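Local coordinates for Lmo0547 protein (Listeria monocytogenes, PDB 4R9N) that is a probable DeoR/SorC-type transcriptional regulator, represented by its putative sugar-binding domain, and is thought to bind carbohydrate and regulatory DNA, at residues L114-L119 with H203-S208. Sequence-based numbering, arbitrary orientation.
Sequences LYAPAL and HVIGLS
Leu-119 and Val-204 face each other in a single beta bridge, CA atoms 4.5 Å apart. Beside it Ile-205 N donates to Ala-118 O at 2.7 Å, with an N-H...O angle of 158°. The amide approaches above the carbonyl plane, 35° out of it, and Val-204 CA adds a CA-H...O contact of 3.1 Å to the same Ala-118 O. In the opposite direction, Leu-119 CA turns its hydrogen toward His-203 O.

Ile-205 buries the largest area in the contact (87 Å²). With CG1 anti to its carbonyl carbon (chi1 -59°) and the chain extended beyond, it lies alongside the Pro-117 carbonyl, CB 3.5 Å from Pro-117 O, and brings CD1 to within 4.0 Å of Ala-116 CB. Lys-126 and Leu-129 of helix 123-131 also touch this isoleucine. At the far end of the contact, Leu-119 crosses His-203 obliquely: its CD1 meets His-203 CB at 3.8 Å and Val-204 CG2 at 4.2 Å. The imidazole itself turns from Leu-119; ND1 donates a hydrogen bond to Glu-199 O, and NE2 probably accepts one from Thr-123 OG1.

The contact thus joins the loop after strand 110-111, at one edge of the parallel sheet in this Rossmann-like domain, to the loop between helices 199-202 and 209-213. The one hydrogen bond between the two segments is a backbone one; the rest is mainly van der Waals packing of Ile-205 and Leu-119 branches.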
loop_
_atom_site.group_PDB
_atom_site.type_symbol
_atom_site.label_atom_id
_atom_site.label_comp_id
_atom_site.label_asym_id
_atom_site.label_seq_id
_atom_site.Cartn_x
_atom_site.Cartn_y
_atom_site.Cartn_z
ATOM N N LEU A 114 10.744 8.383 -8.862
ATOM C CA LEU A 114 11.751 7.983 -7.915
ATOM C C LEU A 114 12.816 7.302 -8.761
ATOM O O LEU A 114 12.654 6.219 -9.156
ATOM C CB LEU A 114 11.119 7.117 -6.817
ATOM C CG LEU A 114 11.872 6.873 -5.561
ATOM C CD1 LEU A 114 12.657 8.105 -5.071
ATOM C CD2 LEU A 114 10.946 6.380 -4.476
ATOM N N TYR A 115 13.881 8.041 -9.066
ATOM C CA TYR A 115 14.967 7.578 -9.919
ATOM C C TYR A 115 15.888 6.502 -9.212
ATOM O O TYR A 115 17.087 6.806 -8.936
ATOM C CB TYR A 115 15.740 8.850 -10.404
ATOM C CG TYR A 115 14.934 9.782 -11.380
ATOM C CD1 TYR A 115 14.386 9.287 -12.553
ATOM C CD2 TYR A 115 14.755 11.128 -11.135
ATOM C CE1 TYR A 115 13.662 10.092 -13.431
ATOM C CE2 TYR A 115 14.018 11.955 -12.015
ATOM C CZ TYR A 115 13.465 11.426 -13.160
ATOM O OH TYR A 115 12.719 12.194 -14.060
ATOM N N ALA A 116 15.362 5.291 -8.892
ATOM C CA ALA A 116 16.132 4.297 -8.072
ATOM C C ALA A 116 15.426 2.961 -8.010
ATOM O O ALA A 116 14.197 2.914 -8.186
ATOM C CB ALA A 116 16.353 4.837 -6.665
ATOM N N PRO A 117 16.167 1.868 -7.776
ATOM C CA PRO A 117 15.518 0.552 -7.555
ATOM C C PRO A 117 14.835 0.457 -6.174
ATOM O O PRO A 117 15.227 1.175 -5.257
ATOM C CB PRO A 117 16.694 -0.448 -7.585
ATOM C CG PRO A 117 17.893 0.321 -7.853
ATOM C CD PRO A 117 17.635 1.771 -7.587
ATOM N N ALA A 118 13.846 -0.423 -5.999
ATOM C CA ALA A 118 13.263 -0.601 -4.683
ATOM C C ALA A 118 14.197 -1.216 -3.648
ATOM O O ALA A 118 14.140 -0.875 -2.455
ATOM C CB ALA A 118 12.028 -1.498 -4.795
ATOM N N LEU A 119 14.968 -2.221 -4.089
ATOM C CA LEU A 119 15.739 -3.067 -3.163
ATOM C C LEU A 119 17.128 -3.078 -3.723
ATOM O O LEU A 119 17.303 -3.517 -4.860
ATOM C CB LEU A 119 15.184 -4.509 -3.073
ATOM C CG LEU A 119 15.996 -5.522 -2.213
ATOM C CD1 LEU A 119 16.150 -5.015 -0.811
ATOM C CD2 LEU A 119 15.347 -6.892 -2.182
ATOM N N HIS A 203 17.565 -2.228 3.237
ATOM C CA HIS A 203 18.041 -2.063 1.880
ATOM C C HIS A 203 16.950 -1.587 0.896
ATOM O O HIS A 203 17.133 -1.551 -0.309
ATOM C CB HIS A 203 18.742 -3.351 1.424
ATOM C CG HIS A 203 20.069 -3.573 2.113
ATOM N ND1 HIS A 203 20.168 -3.987 3.434
ATOM C CD2 HIS A 203 21.331 -3.377 1.697
ATOM C CE1 HIS A 203 21.448 -4.050 3.786
ATOM N NE2 HIS A 203 22.174 -3.729 2.737
ATOM N N VAL A 204 15.796 -1.172 1.418
ATOM C CA VAL A 204 14.707 -0.737 0.576
ATOM C C VAL A 204 14.771 0.797 0.409
ATOM O O VAL A 204 14.939 1.524 1.397
ATOM C CB VAL A 204 13.362 -1.170 1.211
ATOM C CG1 VAL A 204 12.185 -0.498 0.498
ATOM C CG2 VAL A 204 13.187 -2.677 1.108
ATOM N N ILE A 205 14.601 1.273 -0.821
ATOM C CA ILE A 205 14.505 2.699 -1.072
ATOM C C ILE A 205 13.026 3.028 -1.172
ATOM O O ILE A 205 12.396 2.776 -2.169
ATOM C CB ILE A 205 15.271 3.107 -2.349
ATOM C CG1 ILE A 205 16.774 2.703 -2.186
ATOM C CG2 ILE A 205 15.130 4.620 -2.565
ATOM C CD1 ILE A 205 17.674 3.073 -3.307
ATOM N N GLY A 206 12.487 3.627 -0.114
ATOM C CA GLY A 206 11.112 4.049 -0.072
ATOM C C GLY A 206 10.782 4.390 1.380
ATOM O O GLY A 206 11.609 4.227 2.288
ATOM N N LEU A 207 9.546 4.813 1.580
ATOM C CA LEU A 207 9.041 5.216 2.876
ATOM C C LEU A 207 9.012 4.072 3.849
ATOM O O LEU A 207 8.554 2.972 3.494
ATOM C CB LEU A 207 7.601 5.692 2.643
ATOM C CG LEU A 207 6.879 6.607 3.579
ATOM C CD1 LEU A 207 7.144 8.029 3.144
ATOM C CD2 LEU A 207 5.379 6.369 3.491
ATOM N N SER A 208 9.468 4.296 5.083
ATOM C CA SER A 208 9.455 3.328 6.165
ATOM C C SER A 208 8.104 3.264 6.866
ATOM O O SER A 208 7.228 4.143 6.683
ATOM C CB SER A 208 10.534 3.700 7.187
ATOM O OG SER A 208 10.055 4.853 7.889
#